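Local coordinates for peptidyl tryptophan dihydroxylase (Pseudomonas putida, PDB 7CTQ), which dihydroxylates a tryptophan within a peptide as an FAD-dependent monooxygenase, a step essential for forming a tryptophylquinone cofactor, at residues E375-A380 / R423-E428; A353-V358 / P396-L401; I310-L315 / D381-V386; A282-V287 / P364-G369. One frame throughout, in Å; residues are numbered along the deposited sequence.

Contact 1 of 4, residues E375-A380 / R423-E428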
loop_
_atom_site.group_PDB
_atom_site.type_symbol
_atom_site.label_atom_id
_atom_site.label_comp_id
_atom_site.label_asym_id
_atom_site.label_seq_id
_atom_site.Cartn_x
_atom_site.Cartn_y
_atom_site.Cartn_z
ATOM N N GLU A 375 -0.154 16.599 23.772
ATOM C CA GLU A 375 0.946 15.909 24.427
ATOM C C GLU A 375 0.687 14.411 24.343
ATOM O O GLU A 375 -0.360 13.929 24.784
ATOM C CB GLU A 375 1.083 16.360 25.879
ATOM C CG GLU A 375 1.680 17.759 26.025
ATOM C CD GLU A 375 2.415 17.953 27.346
ATOM O OE1 GLU A 375 3.113 18.977 27.487
ATOM O OE2 GLU A 375 2.290 17.086 28.247
ATOM N N VAL A 376 1.612 13.683 23.730
ATOM C CA VAL A 376 1.513 12.235 23.616
ATOM C C VAL A 376 2.791 11.665 24.198
ATOM O O VAL A 376 3.732 12.393 24.510
ATOM C CB VAL A 376 1.313 11.766 22.158
ATOM C CG1 VAL A 376 0.071 12.434 21.550
ATOM C CG2 VAL A 376 2.545 12.103 21.336
ATOM N N VAL A 377 2.821 10.348 24.350
ATOM C CA VAL A 377 3.993 9.666 24.891
ATOM C C VAL A 377 4.691 8.938 23.746
ATOM O O VAL A 377 4.099 8.056 23.120
ATOM C CB VAL A 377 3.613 8.703 26.018
ATOM C CG1 VAL A 377 4.873 8.000 26.529
ATOM C CG2 VAL A 377 2.902 9.479 27.138
ATOM N N VAL A 378 5.937 9.344 23.450
ATOM C CA VAL A 378 6.722 8.774 22.360
ATOM C C VAL A 378 7.582 7.658 22.935
ATOM O O VAL A 378 8.280 7.856 23.936
ATOM C CB VAL A 378 7.592 9.846 21.684
ATOM C CG1 VAL A 378 8.569 9.221 20.659
ATOM C CG2 VAL A 378 6.701 10.905 21.009
ATOM N N THR A 379 7.508 6.482 22.319
ATOM C CA THR A 379 8.215 5.299 22.785
ATOM C C THR A 379 8.969 4.654 21.627
ATOM O O THR A 379 8.762 4.980 20.451
ATOM C CB THR A 379 7.251 4.265 23.387
ATOM O OG1 THR A 379 6.546 3.609 22.326
ATOM C CG2 THR A 379 6.259 4.906 24.363
ATOM N N ALA A 380 9.830 3.694 21.980
ATOM C CA ALA A 380 10.545 2.927 20.967
ATOM C C ALA A 380 9.581 2.263 19.987
ATOM O O ALA A 380 9.802 2.291 18.771
ATOM C CB ALA A 380 11.436 1.879 21.650
ATOM N N ARG A 423 -1.411 0.147 33.751
ATOM C CA ARG A 423 -0.268 -0.632 34.226
ATOM C C ARG A 423 0.247 -1.594 33.163
ATOM O O ARG A 423 1.461 -1.793 33.029
ATOM C CB ARG A 423 -0.654 -1.418 35.476
ATOM C CG ARG A 423 -0.895 -0.563 36.692
ATOM C CD ARG A 423 -1.230 -1.432 37.895
ATOM N NE ARG A 423 -1.258 -0.649 39.130
ATOM C CZ ARG A 423 -0.195 -0.397 39.890
ATOM N NH1 ARG A 423 0.998 -0.866 39.553
ATOM N NH2 ARG A 423 -0.328 0.318 40.996
ATOM N N ARG A 424 -0.662 -2.239 32.434
ATOM C CA ARG A 424 -0.249 -3.157 31.375
ATOM C C ARG A 424 0.492 -2.426 30.263
ATOM O O ARG A 424 1.481 -2.934 29.734
ATOM C CB ARG A 424 -1.467 -3.882 30.812
ATOM C CG ARG A 424 -2.051 -4.927 31.745
ATOM C CD ARG A 424 -2.986 -5.850 30.987
ATOM N NE ARG A 424 -4.012 -5.110 30.248
ATOM C CZ ARG A 424 -5.181 -4.738 30.762
ATOM N NH1 ARG A 424 -5.473 -5.029 32.028
ATOM N NH2 ARG A 424 -6.055 -4.064 30.020
ATOM N N TRP A 425 0.015 -1.239 29.876
ATOM C CA TRP A 425 0.732 -0.460 28.869
ATOM C C TRP A 425 2.140 -0.120 29.345
ATOM O O TRP A 425 3.114 -0.281 28.604
ATOM C CB TRP A 425 -0.053 0.815 28.530
ATOM C CG TRP A 425 0.504 1.575 27.367
ATOM C CD1 TRP A 425 0.233 1.364 26.046
ATOM C CD2 TRP A 425 1.436 2.663 27.418
ATOM N NE1 TRP A 425 0.940 2.259 25.272
ATOM C CE2 TRP A 425 1.682 3.067 26.092
ATOM C CE3 TRP A 425 2.083 3.344 28.463
ATOM C CZ2 TRP A 425 2.551 4.121 25.776
ATOM C CZ3 TRP A 425 2.945 4.391 28.148
ATOM C CH2 TRP A 425 3.167 4.769 26.815
ATOM N N LEU A 426 2.275 0.328 30.594
ATOM C CA LEU A 426 3.594 0.708 31.089
ATOM C C LEU A 426 4.552 -0.475 31.083
ATOM O O LEU A 426 5.753 -0.317 30.827
ATOM C CB LEU A 426 3.471 1.288 32.496
ATOM C CG LEU A 426 2.712 2.624 32.537
ATOM C CD1 LEU A 426 2.355 2.996 33.976
ATOM C CD2 LEU A 426 3.533 3.726 31.878
ATOM N N LEU A 427 4.046 -1.659 31.408
ATOM C CA LEU A 427 4.876 -2.859 31.363
ATOM C C LEU A 427 5.411 -3.086 29.961
ATOM O O LEU A 427 6.601 -3.354 29.765
ATOM C CB LEU A 427 4.049 -4.060 31.808
ATOM C CG LEU A 427 4.740 -5.148 32.603
ATOM C CD1 LEU A 427 4.844 -4.695 34.049
ATOM C CD2 LEU A 427 3.951 -6.437 32.473
ATOM N N GLU A 428 4.530 -2.978 28.967
ATOM C CA GLU A 428 4.916 -3.178 27.588
ATOM C C GLU A 428 5.869 -2.105 27.101
ATOM O O GLU A 428 6.582 -2.337 26.122
ATOM C CB GLU A 428 3.662 -3.224 26.716
ATOM C CG GLU A 428 2.822 -4.467 26.987
ATOM C CD GLU A 428 1.385 -4.383 26.464
ATOM O OE1 GLU A 428 0.936 -3.281 26.065
ATOM O OE2 GLU A 428 0.697 -5.426 26.486
#
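Val377 and Thr379 meet Trp425 in a buried, wholly apolar contact that holds a beta hairpin against the chain's last helix. The hairpin is the antiparallel pair of strands 359-367 and 370-378. Val377 lies on its second strand and Thr379 in the loop just beyond, while Trp425 projects from helix 416-428. The backbones stay well apart, with the nearest CA atoms, those of Thr379 and Glu428, separated by 10.3 Å. A single indole therefore spans the gap. Its CG lies anti to the backbone N (chi1 -172°), which sends the six-membered ring away from the helix and leaves CH2 as the leading atom. Val377 brings CG1 up to the ring edge, near the indole plane, while its other methyl, CG2, packs on Val398 of helix 395-402. Thr379 comes in from the opposite direction to the tryptophan and offers its methyl, CG2, which comes obliquely against CH2 and CZ2. The threonine is divided by role: OG1 is turned to a hydrogen bond with the backbone N of Gln382, so its polar end serves the following turn and its methyl serves the hydrophobic interior. Val358 and Leu394 close in on Val377, and Leu394 touches Trp425 too. At the centre, Trp425 CH2 lies 3.7 Å from Val377 CG1 and 3.9 Å from Thr379 CG2.

Contact 2 of 4, residues A353-V358 / P396-L401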
loop_
_atom_site.group_PDB
_atom_site.type_symbol
_atom_site.label_atom_id
_atom_site.label_comp_id
_atom_site.label_asym_id
_atom_site.label_seq_id
_atom_site.Cartn_x
_atom_site.Cartn_y
_atom_site.Cartn_z
ATOM N N ALA A 353 11.457 -2.555 24.057
ATOM C CA ALA A 353 11.163 -1.410 24.910
ATOM C C ALA A 353 12.444 -0.764 25.438
ATOM O O ALA A 353 13.481 -1.413 25.601
ATOM C CB ALA A 353 10.276 -1.826 26.092
ATOM N N ASP A 354 12.353 0.533 25.719
ATOM C CA ASP A 354 13.432 1.267 26.377
ATOM C C ASP A 354 12.763 2.399 27.152
ATOM O O ASP A 354 12.611 3.513 26.638
ATOM C CB ASP A 354 14.461 1.793 25.385
ATOM C CG ASP A 354 15.643 2.486 26.072
ATOM O OD1 ASP A 354 15.636 2.635 27.320
ATOM O OD2 ASP A 354 16.584 2.880 25.356
ATOM N N TRP A 355 12.382 2.101 28.398
ATOM C CA TRP A 355 11.661 3.087 29.189
ATOM C C TRP A 355 12.487 4.344 29.391
ATOM O O TRP A 355 11.928 5.445 29.447
ATOM C CB TRP A 355 11.242 2.511 30.542
ATOM C CG TRP A 355 10.512 3.535 31.356
ATOM C CD1 TRP A 355 10.989 4.221 32.432
ATOM C CD2 TRP A 355 9.191 4.039 31.110
ATOM N NE1 TRP A 355 10.036 5.100 32.892
ATOM C CE2 TRP A 355 8.923 5.008 32.099
ATOM C CE3 TRP A 355 8.208 3.755 30.160
ATOM C CZ2 TRP A 355 7.706 5.691 32.169
ATOM C CZ3 TRP A 355 6.996 4.433 30.227
ATOM C CH2 TRP A 355 6.758 5.390 31.227
ATOM N N SER A 356 13.815 4.203 29.470
ATOM C CA SER A 356 14.684 5.357 29.683
ATOM C C SER A 356 14.589 6.365 28.543
ATOM O O SER A 356 14.828 7.557 28.755
ATOM C CB SER A 356 16.138 4.895 29.872
ATOM O OG SER A 356 16.733 4.504 28.643
ATOM N N ALA A 357 14.218 5.916 27.343
ATOM C CA ALA A 357 14.146 6.763 26.161
ATOM C C ALA A 357 12.754 7.333 25.898
ATOM O O ALA A 357 12.584 8.064 24.916
ATOM C CB ALA A 357 14.604 5.971 24.924
ATOM N N VAL A 358 11.760 7.020 26.737
ATOM C CA VAL A 358 10.390 7.471 26.499
ATOM C C VAL A 358 10.305 8.981 26.685
ATOM O O VAL A 358 10.878 9.543 27.628
ATOM C CB VAL A 358 9.426 6.741 27.452
ATOM C CG1 VAL A 358 8.102 7.434 27.495
ATOM C CG2 VAL A 358 9.274 5.262 27.057
ATOM N N PRO A 396 0.041 12.958 31.028
ATOM C CA PRO A 396 0.088 13.411 32.437
ATOM C C PRO A 396 0.678 12.365 33.370
ATOM O O PRO A 396 1.538 12.684 34.206
ATOM C CB PRO A 396 -1.383 13.707 32.756
ATOM C CG PRO A 396 -2.017 13.974 31.434
ATOM C CD PRO A 396 -1.329 13.032 30.483
ATOM N N ALA A 397 0.232 11.114 33.240
ATOM C CA ALA A 397 0.792 10.040 34.051
ATOM C C ALA A 397 2.300 9.919 33.848
ATOM O O ALA A 397 3.056 9.825 34.816
ATOM C CB ALA A 397 0.091 8.722 33.720
ATOM N N VAL A 398 2.759 9.931 32.590
ATOM C CA VAL A 398 4.183 9.719 32.329
ATOM C C VAL A 398 5.003 10.912 32.810
ATOM O O VAL A 398 6.119 10.752 33.318
ATOM C CB VAL A 398 4.422 9.425 30.833
ATOM C CG1 VAL A 398 5.907 9.417 30.526
ATOM C CG2 VAL A 398 3.776 8.097 30.441
ATOM N N ARG A 399 4.472 12.128 32.648
ATOM C CA ARG A 399 5.107 13.290 33.261
ATOM C C ARG A 399 5.284 13.070 34.759
ATOM O O ARG A 399 6.387 13.237 35.296
ATOM C CB ARG A 399 4.274 14.553 32.989
ATOM C CG ARG A 399 4.626 15.284 31.700
ATOM C CD ARG A 399 3.763 16.536 31.570
ATOM N NE ARG A 399 4.183 17.419 30.485
ATOM C CZ ARG A 399 5.213 18.261 30.552
ATOM N NH1 ARG A 399 5.962 18.331 31.653
ATOM N NH2 ARG A 399 5.502 19.031 29.508
ATOM N N GLU A 400 4.206 12.674 35.450
ATOM C CA GLU A 400 4.317 12.464 36.897
ATOM C C GLU A 400 5.289 11.332 37.214
ATOM O O GLU A 400 6.131 11.463 38.111
ATOM C CB GLU A 400 2.941 12.186 37.504
ATOM C CG GLU A 400 2.024 13.404 37.542
ATOM C CD GLU A 400 0.777 13.187 38.392
ATOM O OE1 GLU A 400 0.409 12.016 38.639
ATOM O OE2 GLU A 400 0.169 14.193 38.820
ATOM N N LEU A 401 5.215 10.223 36.468
ATOM C CA LEU A 401 6.152 9.117 36.694
ATOM C C LEU A 401 7.591 9.565 36.499
ATOM O O LEU A 401 8.472 9.216 37.294
ATOM C CB LEU A 401 5.849 7.941 35.760
ATOM C CG LEU A 401 4.579 7.123 36.007
ATOM C CD1 LEU A 401 4.271 6.225 34.809
ATOM C CD2 LEU A 401 4.701 6.302 37.288
HETATM O O HOH W 1 9.952 6.606 35.611
#
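Trp355 and Val398 both use the extended first torsion to reach each other: the indole CG stands opposite the backbone N (chi1 179°), and so does Val398 CG1 (chi1 171°). In the tryptophan this carries the six-membered ring across from the short 3-10 segment 355-357 to helix 395-402, although the residue's first side-chain bond does not aim there. In the valine it spreads two methyls before the ring's leading atom. CH2 of Trp355 is 4.1 Å from Val398 CG2, which lies at the ring edge near the plane, and almost as close to CG1. One turn further along the helix, Leu401 brings CD1 obliquely to within 4.4 Å of Trp355 CZ2, a looser touch. Against one face of the indole, Val358 CB sits 4.2 Å from the plane of the Trp355 ring, towards the rim. Val358 CG1 lies 4.2 Å from Val398 CG1. The polar edge of the indole is served by a water molecule, which accepts from Trp355 NE1 at 3.1 Å and is joined only weakly to the carbonyl O of Leu401. At the head of the 3-10 segment, Asp354 OD1 takes a short 2.5 Å bond from Ser356 OG, on the syn side of the carboxylate. Helix 416-428 adds Leu426 to both Trp355 and Leu401. The result is a 3-10 turn leading into the first strand of a beta hairpin, packed by its one aromatic residue against a helix that follows the hairpin in the chain.

Contact 3 of 4, residues I310-L315 / D381-V386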
loop_
_atom_site.group_PDB
_atom_site.type_symbol
_atom_site.label_atom_id
_atom_site.label_comp_id
_atom_site.label_asym_id
_atom_site.label_seq_id
_atom_site.Cartn_x
_atom_site.Cartn_y
_atom_site.Cartn_z
ATOM N N ILE A 310 2.624 7.799 6.449
ATOM C CA ILE A 310 3.038 7.137 5.211
ATOM C C ILE A 310 4.431 6.533 5.362
ATOM O O ILE A 310 4.688 5.407 4.920
ATOM C CB ILE A 310 2.984 8.126 4.027
ATOM C CG1 ILE A 310 1.541 8.538 3.709
ATOM C CG2 ILE A 310 3.643 7.532 2.808
ATOM C CD1 ILE A 310 0.598 7.380 3.531
ATOM N N GLU A 311 5.360 7.272 5.974
ATOM C CA GLU A 311 6.711 6.745 6.120
ATOM C C GLU A 311 6.726 5.520 7.035
ATOM O O GLU A 311 7.360 4.504 6.715
ATOM C CB GLU A 311 7.647 7.842 6.632
ATOM C CG GLU A 311 9.045 7.327 6.959
ATOM C CD GLU A 311 10.104 8.421 6.971
ATOM O OE1 GLU A 311 11.278 8.089 7.227
ATOM O OE2 GLU A 311 9.773 9.606 6.721
ATOM N N GLN A 312 6.004 5.575 8.160
ATOM C CA GLN A 312 5.979 4.412 9.047
ATOM C C GLN A 312 5.315 3.202 8.378
ATOM O O GLN A 312 5.794 2.065 8.526
ATOM C CB GLN A 312 5.295 4.768 10.363
ATOM C CG GLN A 312 6.120 5.737 11.195
ATOM C CD GLN A 312 7.541 5.234 11.466
ATOM O OE1 GLN A 312 8.532 5.849 11.049
ATOM N NE2 GLN A 312 7.640 4.103 12.143
ATOM N N LEU A 313 4.221 3.419 7.632
ATOM C CA LEU A 313 3.621 2.324 6.868
ATOM C C LEU A 313 4.635 1.718 5.900
ATOM O O LEU A 313 4.844 0.498 5.886
ATOM C CB LEU A 313 2.375 2.811 6.104
ATOM C CG LEU A 313 1.061 3.121 6.839
ATOM C CD1 LEU A 313 0.022 3.665 5.856
ATOM C CD2 LEU A 313 0.483 1.914 7.568
ATOM N N PHE A 314 5.282 2.566 5.089
ATOM C CA PHE A 314 6.291 2.105 4.136
ATOM C C PHE A 314 7.332 1.233 4.811
ATOM O O PHE A 314 7.652 0.138 4.337
ATOM C CB PHE A 314 6.973 3.308 3.477
ATOM C CG PHE A 314 8.149 2.943 2.595
ATOM C CD1 PHE A 314 7.950 2.503 1.281
ATOM C CD2 PHE A 314 9.450 3.053 3.068
ATOM C CE1 PHE A 314 9.029 2.189 0.478
ATOM C CE2 PHE A 314 10.529 2.730 2.275
ATOM C CZ PHE A 314 10.322 2.292 0.977
ATOM N N LEU A 315 7.876 1.711 5.925
ATOM C CA LEU A 315 8.931 0.966 6.592
ATOM C C LEU A 315 8.411 -0.353 7.138
ATOM O O LEU A 315 9.121 -1.371 7.092
ATOM C CB LEU A 315 9.547 1.817 7.708
ATOM C CG LEU A 315 10.441 2.958 7.210
ATOM C CD1 LEU A 315 10.920 3.817 8.373
ATOM C CD2 LEU A 315 11.643 2.416 6.419
ATOM N N ASP A 381 8.493 1.673 20.496
ATOM C CA ASP A 381 7.558 0.947 19.646
ATOM C C ASP A 381 6.585 1.869 18.929
ATOM O O ASP A 381 6.031 1.475 17.897
ATOM C CB ASP A 381 6.778 -0.085 20.465
ATOM C CG ASP A 381 5.808 -0.897 19.620
ATOM O OD1 ASP A 381 6.243 -1.452 18.583
ATOM O OD2 ASP A 381 4.609 -0.966 19.989
ATOM N N GLN A 382 6.370 3.080 19.443
ATOM C CA GLN A 382 5.473 4.062 18.828
ATOM C C GLN A 382 6.231 5.367 18.607
ATOM O O GLN A 382 6.110 6.309 19.401
ATOM C CB GLN A 382 4.235 4.278 19.699
ATOM C CG GLN A 382 3.727 3.015 20.389
ATOM C CD GLN A 382 2.611 2.346 19.609
ATOM O OE1 GLN A 382 2.083 2.914 18.657
ATOM N NE2 GLN A 382 2.258 1.122 20.000
ATOM N N PRO A 383 7.035 5.453 17.544
ATOM C CA PRO A 383 7.751 6.711 17.261
ATOM C C PRO A 383 6.818 7.905 17.057
ATOM O O PRO A 383 7.264 9.049 17.184
ATOM C CB PRO A 383 8.524 6.405 15.965
ATOM C CG PRO A 383 8.307 4.964 15.670
ATOM C CD PRO A 383 7.119 4.497 16.427
ATOM N N LEU A 384 5.552 7.673 16.727
ATOM C CA LEU A 384 4.614 8.755 16.452
ATOM C C LEU A 384 3.781 9.107 17.676
ATOM O O LEU A 384 3.004 10.066 17.637
ATOM C CB LEU A 384 3.714 8.377 15.261
ATOM C CG LEU A 384 4.465 8.134 13.935
ATOM C CD1 LEU A 384 3.539 8.144 12.715
ATOM C CD2 LEU A 384 5.604 9.119 13.714
ATOM N N GLY A 385 3.933 8.361 18.757
ATOM C CA GLY A 385 3.341 8.711 20.030
ATOM C C GLY A 385 2.021 8.014 20.275
ATOM O O GLY A 385 1.281 7.669 19.349
ATOM N N VAL A 386 1.730 7.789 21.548
ATOM C CA VAL A 386 0.456 7.265 22.012
ATOM C C VAL A 386 -0.240 8.386 22.775
ATOM O O VAL A 386 0.317 8.921 23.743
ATOM C CB VAL A 386 0.639 6.035 22.911
ATOM C CG1 VAL A 386 -0.732 5.441 23.270
ATOM C CG2 VAL A 386 1.543 5.018 22.228
#
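Gln312 reaches from helix 299-327 to Pro383 and Leu384 at the corner of a type I beta turn, and the bend in its side chain decides which part touches which. The first torsion (chi1 -69°) sets CG opposite the carbonyl carbon, and a second turn of the same sense (chi2 -55°) folds the chain instead of letting it run straight out. The aliphatic elbow and the amide are thereby given to different neighbours. CG of Gln312 lies 3.8 Å from Leu384 CD1 and 4.0 Å from Leu384 CG, the two side chains lying alongside each other and pointing opposite ways. The amide nitrogen goes the other way, with Gln312 NE2 3.7 Å from Pro383 CG. This is van der Waals contact with the proline ring, and no hydrogen bond links the two segments. Leu384 is extended beyond CG (chi2 -164°), which carries CD1 out to the glutamine. Pro383 and Leu384 occupy the two central positions of the turn from Gln382 to Gly385, closed by a bond of 3.1 Å from Gly385 N to Gln382 O. Gly385 then takes a positive phi at which a CB would press on the preceding carbonyl O. The contact is thin and lies at the surface. Another flank of helix 299-327 faces inward, with Ile310 and Phe314 on strands 247-249 and 265-266. The turn, for its part, is tied back to the hairpin, where Arg363 NH1 of strand 359-367 bonds Pro383 O and Val386 pairs through its backbone with Val377 of strand 370-378.

Contact 4 of 4, residues A282-V287 / P364-G369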
loop_
_atom_site.group_PDB
_atom_site.type_symbol
_atom_site.label_atom_id
_atom_site.label_comp_id
_atom_site.label_asym_id
_atom_site.label_seq_id
_atom_site.Cartn_x
_atom_site.Cartn_y
_atom_site.Cartn_z
ATOM N N ALA A 282 -4.398 5.219 2.322
ATOM C CA ALA A 282 -5.531 6.105 2.090
ATOM C C ALA A 282 -6.504 6.146 3.256
ATOM O O ALA A 282 -7.400 6.999 3.266
ATOM C CB ALA A 282 -6.284 5.681 0.818
ATOM N N LEU A 283 -6.330 5.265 4.247
ATOM C CA LEU A 283 -7.327 5.102 5.300
ATOM C C LEU A 283 -7.599 6.412 6.029
ATOM O O LEU A 283 -8.755 6.759 6.283
ATOM C CB LEU A 283 -6.868 4.026 6.290
ATOM C CG LEU A 283 -7.815 3.732 7.462
ATOM C CD1 LEU A 283 -9.060 2.975 6.991
ATOM C CD2 LEU A 283 -7.113 2.990 8.618
ATOM N N GLN A 284 -6.553 7.155 6.380
ATOM C CA GLN A 284 -6.750 8.411 7.088
ATOM C C GLN A 284 -6.498 9.626 6.204
ATOM O O GLN A 284 -6.438 10.752 6.707
ATOM C CB GLN A 284 -5.891 8.421 8.358
ATOM C CG GLN A 284 -6.408 7.346 9.324
ATOM C CD GLN A 284 -5.484 7.041 10.496
ATOM O OE1 GLN A 284 -4.423 7.643 10.654
ATOM N NE2 GLN A 284 -5.906 6.103 11.341
ATOM N N ALA A 285 -6.392 9.429 4.892
ATOM C CA ALA A 285 -6.352 10.569 3.979
ATOM C C ALA A 285 -7.592 11.452 4.097
ATOM O O ALA A 285 -7.440 12.686 4.155
ATOM C CB ALA A 285 -6.149 10.069 2.540
ATOM N N PRO A 286 -8.821 10.918 4.166
ATOM C CA PRO A 286 -9.978 11.827 4.280
ATOM C C PRO A 286 -9.934 12.761 5.484
ATOM O O PRO A 286 -10.334 13.922 5.347
ATOM C CB PRO A 286 -11.175 10.863 4.335
ATOM C CG PRO A 286 -10.724 9.677 3.583
ATOM C CD PRO A 286 -9.259 9.528 3.917
ATOM N N VAL A 287 -9.455 12.320 6.656
ATOM C CA VAL A 287 -9.424 13.268 7.766
ATOM C C VAL A 287 -8.329 14.311 7.554
ATOM O O VAL A 287 -8.447 15.452 8.035
ATOM C CB VAL A 287 -9.272 12.572 9.138
ATOM C CG1 VAL A 287 -10.589 11.913 9.571
ATOM C CG2 VAL A 287 -8.137 11.556 9.114
ATOM N N PRO A 364 1.105 15.483 16.394
ATOM C CA PRO A 364 -0.223 15.420 15.762
ATOM C C PRO A 364 -1.048 14.231 16.243
ATOM O O PRO A 364 -0.537 13.119 16.397
ATOM C CB PRO A 364 0.099 15.276 14.265
ATOM C CG PRO A 364 1.497 15.786 14.114
ATOM C CD PRO A 364 2.193 15.467 15.405
ATOM N N VAL A 365 -2.354 14.472 16.430
ATOM C CA VAL A 365 -3.332 13.461 16.835
ATOM C C VAL A 365 -4.605 13.660 16.018
ATOM O O VAL A 365 -4.826 14.720 15.434
ATOM C CB VAL A 365 -3.666 13.537 18.341
ATOM C CG1 VAL A 365 -2.419 13.370 19.181
ATOM C CG2 VAL A 365 -4.329 14.869 18.671
ATOM N N LEU A 366 -5.452 12.628 15.991
ATOM C CA LEU A 366 -6.772 12.688 15.359
ATOM C C LEU A 366 -7.852 12.864 16.415
ATOM O O LEU A 366 -7.953 12.051 17.331
ATOM C CB LEU A 366 -7.068 11.418 14.564
ATOM C CG LEU A 366 -6.737 11.392 13.080
ATOM C CD1 LEU A 366 -5.383 12.035 12.850
ATOM C CD2 LEU A 366 -6.774 9.974 12.508
ATOM N N ARG A 367 -8.657 13.921 16.286
ATOM C CA ARG A 367 -9.807 14.134 17.166
ATOM C C ARG A 367 -10.952 14.708 16.347
ATOM O O ARG A 367 -10.777 15.724 15.666
ATOM C CB ARG A 367 -9.473 15.071 18.336
ATOM C CG ARG A 367 -10.665 15.321 19.281
ATOM C CD ARG A 367 -10.286 16.153 20.521
ATOM N NE ARG A 367 -11.352 16.183 21.530
ATOM C CZ ARG A 367 -11.308 16.901 22.653
ATOM N NH1 ARG A 367 -10.248 17.652 22.921
ATOM N NH2 ARG A 367 -12.320 16.870 23.514
ATOM N N ASP A 368 -12.112 14.043 16.403
ATOM C CA ASP A 368 -13.354 14.543 15.795
ATOM C C ASP A 368 -13.180 14.862 14.311
ATOM O O ASP A 368 -13.708 15.855 13.789
ATOM C CB ASP A 368 -13.891 15.754 16.576
ATOM C CG ASP A 368 -14.340 15.388 18.000
ATOM O OD1 ASP A 368 -14.873 14.269 18.179
ATOM O OD2 ASP A 368 -14.153 16.201 18.942
ATOM N N GLY A 369 -12.435 14.004 13.617
ATOM C CA GLY A 369 -12.238 14.150 12.190
ATOM C C GLY A 369 -11.207 15.179 11.780
ATOM O O GLY A 369 -11.110 15.495 10.591
#
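Val287 and Gly369 form the close part of this contact, where the start of helix 285-294 meets the end of a beta hairpin. Their CA atoms are just 5.3 Å apart, near enough for the valine to lie directly on the glycine backbone. Val287 CG1 is 3.8 Å from Gly369 CA, and Val287 CB is 3.7 Å from Gly369 O. Two carbonyls also come together here, but each has a partner on the same helix: Thr291 OG1 for Val287 O and Asn290 ND2 for Gly369 O. Gly369 has a positive phi, as does Asp368, and such backbone angles suit the sharp reversal at the hairpin's end.

Away from this corner the packing rests on one methyl. Leu366 CD2 lies over the flat of the Gln284 amide, 3.8 Å from Gln284 CD, and is 4.0 Å from Val287 CG2. Gln284 gets there by running extended beyond CG (chi2 168°). Replacing Gln284 with an alanine would remove the amide that covers Leu366 CD2, and the leucine, whose chi1 of -93° is already off a staggered value, would probably be freer to turn. On the solvent side, Arg367 and Asp368 are exposed. Gln284 is the third residue of the type I turn from Ala282 to Ala285 and holds the N-cap position of helix 285-294. Helix 299-327 flanks the contact, its Phe305 touching both Gln284 and Leu366, while Ala285 and Pro286 pack on helix 15-27 and Val371 of strand 370-378 supports Leu366.

In the fold
Contacts 1 and 4 lie on the hairpin of strands 359-367 and 370-378, contact 2 on the segment leading into it and contact 3 on the turn that follows it. Contact 1 is buried and contact 2 partly so; they share one apolar cluster, joined through Val377 with Val358 and Val398 and by a salt bridge from Glu375 to Arg399. Each relies on a tryptophan, and contact 2 adds a water that bridges its two segments only weakly. Contacts 3 and 4 are surface contacts in which a glutamine packs on proline or leucine, and contact 4 also sets a valine against a glycine backbone. They hold the turn and hairpin to helices 299-327 and 285-294.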